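Local coordinates for structure-specific endonuclease subunit SLX1 (Candida glabrata, PDB 4XLG), which probably acts as the catalytic subunit of the SLX1-SLX4 endonuclease, nicking branched DNA close to junctions between double and single strands during repair and recombination, at residues L207-I212 with F239-T245; F4-D9 with I292-K297; N217-C222 with F249-C255. The protein carries 1 engineered substitution. All coordinates share one frame; numbering follows the deposited sequence.

Contact 1 of 3, residues L207-I212 with F239-T245. With ZN (zinc ion), chain D.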
# COMPACT_ATOMS: atom_id res chain seq x y z
N LEU B 207 17.06 3.75 13.30
CA LEU B 207 16.96 5.04 14.01
C LEU B 207 15.80 5.09 15.01
O LEU B 207 15.98 5.60 16.14
CB LEU B 207 16.81 6.19 13.00
CG LEU B 207 18.05 6.54 12.17
CD1 LEU B 207 17.68 7.43 10.97
CD2 LEU B 207 19.07 7.24 13.07
N TYR B 208 14.62 4.57 14.64
CA TYR B 208 13.51 4.49 15.61
C TYR B 208 13.82 3.56 16.80
O TYR B 208 13.50 3.87 17.95
CB TYR B 208 12.23 3.99 14.93
CG TYR B 208 11.67 4.96 13.92
CD1 TYR B 208 11.92 6.33 14.00
CD2 TYR B 208 10.82 4.49 12.89
CE1 TYR B 208 11.36 7.22 13.04
CE2 TYR B 208 10.28 5.36 11.96
CZ TYR B 208 10.52 6.70 12.04
OH TYR B 208 9.94 7.50 11.07
N LYS B 209 14.42 2.42 16.50
CA LYS B 209 14.79 1.47 17.54
C LYS B 209 15.72 2.12 18.56
O LYS B 209 15.59 1.88 19.78
CB LYS B 209 15.45 0.21 16.92
CG LYS B 209 15.98 -0.78 18.00
CD LYS B 209 16.60 -2.03 17.38
CE LYS B 209 17.18 -2.96 18.47
NZ LYS B 209 16.25 -3.02 19.66
N GLU B 210 16.66 2.93 18.07
CA GLU B 210 17.54 3.65 18.98
C GLU B 210 16.76 4.60 19.88
O GLU B 210 17.09 4.74 21.05
CB GLU B 210 18.62 4.42 18.21
N LYS B 211 15.74 5.26 19.34
CA LYS B 211 14.91 6.14 20.16
C LYS B 211 14.24 5.35 21.26
O LYS B 211 14.19 5.81 22.38
CB LYS B 211 13.84 6.87 19.32
CG LYS B 211 14.40 7.88 18.34
CD LYS B 211 13.28 8.40 17.44
CE LYS B 211 13.81 9.19 16.25
NZ LYS B 211 13.95 10.59 16.65
N ILE B 212 13.71 4.18 20.94
CA ILE B 212 13.01 3.36 21.94
C ILE B 212 14.01 2.89 23.01
O ILE B 212 13.81 3.10 24.20
CB ILE B 212 12.34 2.13 21.30
CG1 ILE B 212 11.25 2.56 20.34
CG2 ILE B 212 11.68 1.25 22.36
CD1 ILE B 212 10.77 1.40 19.46
N PHE B 239 4.37 1.84 18.95
CA PHE B 239 4.75 3.24 19.00
C PHE B 239 4.56 3.89 17.65
O PHE B 239 4.50 3.21 16.62
CB PHE B 239 6.18 3.39 19.44
CG PHE B 239 6.47 2.71 20.75
CD1 PHE B 239 5.80 3.11 21.90
CD2 PHE B 239 7.36 1.66 20.81
CE1 PHE B 239 6.05 2.48 23.13
CE2 PHE B 239 7.64 1.04 22.04
CZ PHE B 239 6.97 1.43 23.20
N ALA B 240 4.49 5.21 17.66
CA ALA B 240 4.33 6.02 16.45
C ALA B 240 5.42 7.07 16.46
O ALA B 240 5.73 7.66 17.52
CB ALA B 240 2.93 6.67 16.40
N PHE B 241 6.02 7.29 15.28
CA PHE B 241 7.12 8.23 15.13
C PHE B 241 6.84 9.18 13.98
O PHE B 241 6.15 8.81 13.03
CB PHE B 241 8.44 7.51 14.83
CG PHE B 241 8.82 6.48 15.85
CD1 PHE B 241 8.26 5.21 15.80
CD2 PHE B 241 9.72 6.79 16.85
CE1 PHE B 241 8.62 4.26 16.74
CE2 PHE B 241 10.09 5.85 17.79
CZ PHE B 241 9.53 4.59 17.74
N CYS B 242 7.43 10.36 14.02
CA CYS B 242 7.37 11.23 12.87
C CYS B 242 8.18 10.62 11.74
O CYS B 242 9.22 9.98 11.99
CB CYS B 242 7.89 12.63 13.21
SG CYS B 242 7.69 13.75 11.74
N ARG B 243 7.73 10.81 10.50
CA ARG B 243 8.48 10.33 9.35
C ARG B 243 9.81 11.06 9.22
O ARG B 243 10.73 10.54 8.61
CB ARG B 243 7.68 10.47 8.06
CG ARG B 243 7.50 11.90 7.57
CD ARG B 243 6.86 11.83 6.18
NE ARG B 243 6.48 13.13 5.62
CZ ARG B 243 7.26 13.86 4.82
NH1 ARG B 243 8.48 13.43 4.51
NH2 ARG B 243 6.81 15.02 4.35
N ASP B 244 9.90 12.27 9.76
CA ASP B 244 11.18 12.97 9.81
C ASP B 244 11.97 12.44 11.02
O ASP B 244 11.63 12.74 12.17
CB ASP B 244 10.94 14.49 9.91
CG ASP B 244 12.23 15.30 10.01
OD1 ASP B 244 13.32 14.73 10.20
OD2 ASP B 244 12.13 16.55 9.93
N THR B 245 13.01 11.64 10.76
CA THR B 245 13.75 10.97 11.84
C THR B 245 14.49 11.96 12.75
O THR B 245 15.00 11.58 13.81
CB THR B 245 14.77 9.93 11.30
OG1 THR B 245 15.71 10.59 10.45
CG2 THR B 245 14.08 8.80 10.51
ZN ZN D . 7.40 15.78 13.06
O HOH W 1 6.84 6.65 11.36

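Contact 2 of 3, residues F4-D9 with I292-K297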
# COMPACT_ATOMS: atom_id res chain seq x y z
N PHE B 4 -0.16 -9.91 15.23
CA PHE B 4 -0.33 -9.06 14.05
C PHE B 4 0.61 -9.52 12.96
O PHE B 4 1.67 -10.05 13.26
CB PHE B 4 -0.06 -7.60 14.40
CG PHE B 4 -1.20 -6.93 15.13
CD1 PHE B 4 -1.85 -7.56 16.18
CD2 PHE B 4 -1.60 -5.66 14.77
CE1 PHE B 4 -2.91 -6.92 16.86
CE2 PHE B 4 -2.65 -5.03 15.42
CZ PHE B 4 -3.31 -5.65 16.47
N GLN B 5 0.25 -9.31 11.71
CA GLN B 5 1.22 -9.57 10.65
C GLN B 5 1.84 -8.24 10.27
O GLN B 5 1.19 -7.19 10.29
CB GLN B 5 0.59 -10.27 9.45
CG GLN B 5 -0.43 -9.46 8.68
CD GLN B 5 -1.05 -10.23 7.50
OE1 GLN B 5 -1.49 -11.38 7.65
NE2 GLN B 5 -1.14 -9.58 6.37
N GLN B 6 3.12 -8.26 9.95
CA GLN B 6 3.78 -7.02 9.53
C GLN B 6 3.28 -6.55 8.18
O GLN B 6 2.84 -7.35 7.32
CB GLN B 6 5.31 -7.22 9.50
CG GLN B 6 5.89 -7.70 8.21
CD GLN B 6 7.40 -7.39 8.08
OE1 GLN B 6 8.21 -7.92 8.89
NE2 GLN B 6 7.79 -6.51 7.11
N ILE B 7 3.35 -5.24 7.97
CA ILE B 7 3.21 -4.64 6.66
C ILE B 7 4.47 -5.01 5.84
O ILE B 7 5.56 -5.00 6.39
CB ILE B 7 3.09 -3.13 6.77
CG1 ILE B 7 1.73 -2.81 7.49
CG2 ILE B 7 3.20 -2.44 5.39
CD1 ILE B 7 1.29 -1.38 7.33
N PRO B 8 4.30 -5.45 4.59
CA PRO B 8 5.48 -5.88 3.80
C PRO B 8 6.51 -4.80 3.67
O PRO B 8 6.18 -3.60 3.55
CB PRO B 8 4.91 -6.15 2.37
CG PRO B 8 3.44 -6.55 2.68
CD PRO B 8 3.02 -5.63 3.87
N ASP B 9 7.77 -5.22 3.71
CA ASP B 9 8.85 -4.29 3.39
C ASP B 9 8.65 -3.71 2.00
O ASP B 9 8.92 -2.54 1.77
CB ASP B 9 10.23 -5.02 3.46
CG ASP B 9 10.48 -5.60 4.85
OD1 ASP B 9 9.94 -5.08 5.87
OD2 ASP B 9 11.17 -6.62 4.94
N ILE B 292 2.20 2.67 10.59
CA ILE B 292 1.92 1.31 11.00
C ILE B 292 3.04 0.35 10.64
O ILE B 292 3.37 -0.59 11.42
CB ILE B 292 0.61 0.81 10.34
CG1 ILE B 292 -0.60 1.69 10.82
CG2 ILE B 292 0.34 -0.64 10.73
CD1 ILE B 292 -0.79 1.77 12.41
N TYR B 293 3.62 0.56 9.46
CA TYR B 293 4.74 -0.29 9.03
C TYR B 293 5.83 -0.32 10.12
O TYR B 293 6.22 -1.38 10.61
CB TYR B 293 5.36 0.17 7.71
CG TYR B 293 6.67 -0.55 7.42
CD1 TYR B 293 6.66 -1.86 6.89
CD2 TYR B 293 7.90 0.04 7.75
CE1 TYR B 293 7.88 -2.58 6.69
CE2 TYR B 293 9.13 -0.65 7.55
CZ TYR B 293 9.10 -1.96 7.02
OH TYR B 293 10.24 -2.61 6.81
N TYR B 294 6.26 0.86 10.55
CA TYR B 294 7.35 0.86 11.51
C TYR B 294 6.87 0.40 12.89
O TYR B 294 7.61 -0.27 13.62
CB TYR B 294 7.96 2.26 11.59
CG TYR B 294 8.74 2.60 10.33
CD1 TYR B 294 9.96 1.97 10.06
CD2 TYR B 294 8.23 3.51 9.41
CE1 TYR B 294 10.68 2.25 8.88
CE2 TYR B 294 8.94 3.82 8.24
CZ TYR B 294 10.14 3.16 7.96
OH TYR B 294 10.87 3.46 6.83
N SER B 295 5.65 0.78 13.23
CA SER B 295 5.09 0.46 14.53
C SER B 295 5.09 -1.04 14.77
O SER B 295 5.59 -1.54 15.77
CB SER B 295 3.64 1.02 14.66
OG SER B 295 3.26 0.89 16.02
N ILE B 296 4.53 -1.76 13.82
CA ILE B 296 4.42 -3.21 13.98
C ILE B 296 5.75 -3.90 13.85
O ILE B 296 6.08 -4.78 14.64
CB ILE B 296 3.43 -3.78 12.94
CG1 ILE B 296 2.02 -3.26 13.22
CG2 ILE B 296 3.48 -5.31 12.93
CD1 ILE B 296 1.06 -3.74 12.15
N LYS B 297 6.59 -3.45 12.90
CA LYS B 297 7.86 -4.16 12.73
C LYS B 297 8.80 -3.96 13.92
O LYS B 297 9.58 -4.86 14.27
CB LYS B 297 8.54 -3.69 11.44
CG LYS B 297 9.72 -4.60 11.08
CD LYS B 297 10.02 -4.40 9.62
CE LYS B 297 11.16 -5.30 9.19
NZ LYS B 297 10.89 -6.74 9.46
O HOH W 2 5.42 -3.83 9.49
O HOH W 3 11.55 -8.16 7.01

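Contact 3 of 3, residues N217-C222 with F249-C255. With ZN (zinc ion), chain C.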
# COMPACT_ATOMS: atom_id res chain seq x y z
N ASN B 217 12.53 8.72 26.12
CA ASN B 217 11.48 9.44 25.43
C ASN B 217 10.15 9.27 26.16
O ASN B 217 9.94 8.25 26.82
CB ASN B 217 11.34 8.94 23.98
CG ASN B 217 12.47 9.39 23.11
OD1 ASN B 217 12.61 10.57 22.83
ND2 ASN B 217 13.32 8.45 22.70
N THR B 218 9.27 10.26 26.04
CA THR B 218 7.94 10.15 26.64
C THR B 218 6.87 10.36 25.57
O THR B 218 7.14 10.95 24.52
CB THR B 218 7.72 11.17 27.76
OG1 THR B 218 7.99 12.48 27.26
CG2 THR B 218 8.63 10.88 28.96
N CYS B 219 5.66 9.88 25.85
CA CYS B 219 4.61 9.90 24.81
C CYS B 219 4.11 11.33 24.67
O CYS B 219 3.76 11.98 25.67
CB CYS B 219 3.47 8.94 25.17
SG CYS B 219 1.92 9.21 24.23
N GLN B 220 4.09 11.82 23.43
CA GLN B 220 3.60 13.17 23.16
C GLN B 220 2.28 13.50 23.88
O GLN B 220 2.11 14.62 24.34
CB GLN B 220 3.42 13.38 21.65
CG GLN B 220 2.71 14.69 21.28
CD GLN B 220 3.64 15.90 21.26
OE1 GLN B 220 4.86 15.77 21.27
NE2 GLN B 220 3.05 17.08 21.21
N PHE B 221 1.38 12.52 23.99
CA PHE B 221 0.03 12.75 24.55
C PHE B 221 -0.17 12.31 26.00
O PHE B 221 -0.71 13.07 26.78
CB PHE B 221 -1.01 12.06 23.66
CG PHE B 221 -0.81 12.33 22.21
CD1 PHE B 221 -1.23 13.54 21.65
CD2 PHE B 221 -0.13 11.44 21.42
CE1 PHE B 221 -0.99 13.81 20.32
CE2 PHE B 221 0.09 11.69 20.06
CZ PHE B 221 -0.33 12.88 19.52
N CYS B 222 0.26 11.10 26.37
CA CYS B 222 -0.02 10.63 27.74
C CYS B 222 1.18 10.79 28.68
O CYS B 222 1.05 10.59 29.90
CB CYS B 222 -0.47 9.18 27.72
SG CYS B 222 0.88 7.99 27.60
N PHE B 249 9.03 13.96 17.60
CA PHE B 249 7.70 13.41 17.91
C PHE B 249 7.72 11.89 18.05
O PHE B 249 8.10 11.15 17.11
CB PHE B 249 6.65 13.79 16.86
CG PHE B 249 5.36 13.05 17.01
CD1 PHE B 249 4.60 13.18 18.16
CD2 PHE B 249 4.91 12.19 16.00
CE1 PHE B 249 3.40 12.47 18.31
CE2 PHE B 249 3.72 11.50 16.13
CZ PHE B 249 2.96 11.64 17.30
N VAL B 250 7.33 11.43 19.22
CA VAL B 250 7.14 10.00 19.46
C VAL B 250 5.93 9.82 20.38
O VAL B 250 5.71 10.64 21.27
CB VAL B 250 8.42 9.36 20.06
CG1 VAL B 250 8.81 10.04 21.37
CG2 VAL B 250 8.26 7.86 20.24
N SER B 251 5.12 8.78 20.16
CA SER B 251 3.96 8.53 21.04
C SER B 251 3.64 7.02 21.07
O SER B 251 4.17 6.24 20.28
CB SER B 251 2.72 9.31 20.54
OG SER B 251 2.30 8.74 19.30
N HIS B 252 2.74 6.63 21.97
CA HIS B 252 2.05 5.35 21.82
C HIS B 252 1.23 5.40 20.56
O HIS B 252 0.60 6.42 20.30
CB HIS B 252 1.18 5.07 23.07
CG HIS B 252 1.99 4.86 24.30
ND1 HIS B 252 1.92 5.69 25.40
CD2 HIS B 252 2.93 3.93 24.60
CE1 HIS B 252 2.79 5.29 26.31
NE2 HIS B 252 3.41 4.22 25.85
N LEU B 253 1.18 4.30 19.80
CA LEU B 253 0.31 4.24 18.63
C LEU B 253 -1.16 4.53 19.01
O LEU B 253 -1.86 5.29 18.31
CB LEU B 253 0.40 2.87 17.94
CG LEU B 253 -0.38 2.77 16.61
CD1 LEU B 253 0.10 3.80 15.56
CD2 LEU B 253 -0.32 1.33 16.04
N ALA B 254 -1.63 3.91 20.09
CA ALA B 254 -3.01 4.15 20.53
C ALA B 254 -3.25 5.61 20.84
O ALA B 254 -4.33 6.15 20.54
CB ALA B 254 -3.37 3.29 21.75
N CYS B 255 -2.27 6.25 21.47
CA CYS B 255 -2.41 7.66 21.81
C CYS B 255 -2.46 8.56 20.56
O CYS B 255 -3.24 9.51 20.51
CB CYS B 255 -1.28 8.09 22.75
SG CYS B 255 -1.47 7.24 24.35
ZN ZN C . 0.74 7.55 25.28
O HOH W 4 6.84 13.69 21.31

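Contact 1 of 3, residues L207-I212 with F239-T245
Y208 OH donates a 2.7 Å hydrogen bond to C242 O, tying the long helix 176-213 to the zinc finger just where C242 SG binds a zinc ion at 2.4 Å. This is the RING-like C-terminal domain of SLX1, and C247, C279 and C282 complete the four-cysteine metal site. The phenol oxygen stands above the carbonyl plane of C242, 37° out of it, and also accepts a bond from a water that donates to F241 O. One turn further along the helix, K211 NZ donates to T245 O at 3.2 Å, again from above the carbonyl plane; the bend at the last side-chain torsion, -88°, turns the ammonium group to that oxygen.

The Y208 ring that carries the hydroxyl makes an offset stack with F241, the ring centroids 4.3 Å apart and the planes at 11°. The two side chains run past each other in opposite directions, and each CB sits over the other's ring in a CH-pi contact. The aliphatic part of K211 passes the same phenylalanine, while I212 CG1 meets its edge. Y294 of helix 288-299 packs edge-to-face with Y208. Toward T245, the methyl CG2 is 4.0 Å from Y208 CE1, and L207 crosses T245 at about a right angle, its CD1 nearing OG1. At the other end of the contact, I212 CD1 touches F239 CD2 at 3.7 Å.

Contact 2 of 3, residues F4-D9 with I292-K297
D9 OD1 accepts two hydrogen bonds from opposite faces of its carboxylate: one from Y293 OH at 2.7 Å, the other from Q6 NE2 at 2.9 Å. The same amide nitrogen also donates to I7 O, while Q6 OE1 accepts from K297 NZ at 3.0 Å, so both ends of the amide are used and its flip is fixed. K297 NZ lies 4.1 Å from D9 OD1, too far for a salt bridge, but a water bridges it to D9 OD2; the nearby positive charge would be expected to stabilise the carboxylate.

Through this network the N-terminal segment, which leads into strand 12-18 of the GIY-YIG nuclease fold, is laid along helix 288-299 at the C-terminal end of the chain. The Y293 ring swings out opposite its backbone N (chi1 169°), which brings its edge to I7 O and D9 OD1; K201 of helix 176-213 makes a cation-pi contact with that ring. I7 packs against the helix, its CD1 3.6 Å from I292 CG2 and its CB against Y293 CD1. F4, Q5, I292 and I296 also meet another protein chain. Further toward the N-terminus, I296 CG2 touches Q6 CA, and I296 CD1 lies 4.2 Å from F4 CD2, at the edge of that ring.

Contact 3 of 3, residues N217-C222 with F249-C255
C219, C222, H252 and C255 converge on one zinc ion from the two segments, forming the three-cysteine, one-histidine site of the SLX1 zinc finger. H252 brings ND1 to the metal at 2.2 Å, and C222 SG lies at the edge of the imidazole, in its plane, 3.3 Å from H252 ND1; C219 approaches that ring obliquely. C222 SG sits between its own backbone N and carbonyl carbon (chi1 80°), which turns the sulfur to the zinc, whereas C219 SG points opposite its backbone N (chi1 163°). The thiolate of C219 is also gripped by backbone N-H groups. C222 N donates to C219 SG at 3.3 Å in an almost straight bond (179°), H252 N donates to C219 SG from across the contact at 3.5 Å, and F221 N adds a weak bond. These donors would be expected to temper the charge on the sulfur.

Beside the metal, the F221 ring is sandwiched: Q220 CG lies over the centre of one face, C255 O over the other, nearer the rim. S251 meets its edge, with CB 3.6 Å from F221 CE2. The F249 ring in turn receives F221 CE2 and Q220 CB at its own edge, the latter 3.5 Å from F249 CE1. Q220 N bonds V250 O at 2.9 Å in the carbonyl plane, and a water joins Q220 OE1 to V250 N. N217 CB packs on V250 CG1.

The loop 217-222 crosses over strand 250-252, which pairs antiparallel with strand 239-241, while helix 253-260, with H252 at its N-cap position, carries C255 to the zinc and L253 toward helix 288-299.

In the fold
All three contacts gather at the C-terminal domain and are partly buried. Contacts 1 and 3 share its two-stranded sheet: strand 239-241, packed on the long helix 176-213 in contact 1, pairs with strand 250-252 of contact 3 through A240 N to S251 O. Each also holds part of a zinc site, one cysteine in contact 1 against all four ligands in contact 3. Contact 2 binds no metal and relies on a network of carboxylate, amide, phenol and ammonium groups beside isoleucine packing. Its helix 288-299 nevertheless reaches both others, since S295 OG probably bonds F239 O and I292 packs on L253. Contact 2 also brings the chain's two ends together, enclosing contacts 1 and 3 in sequence.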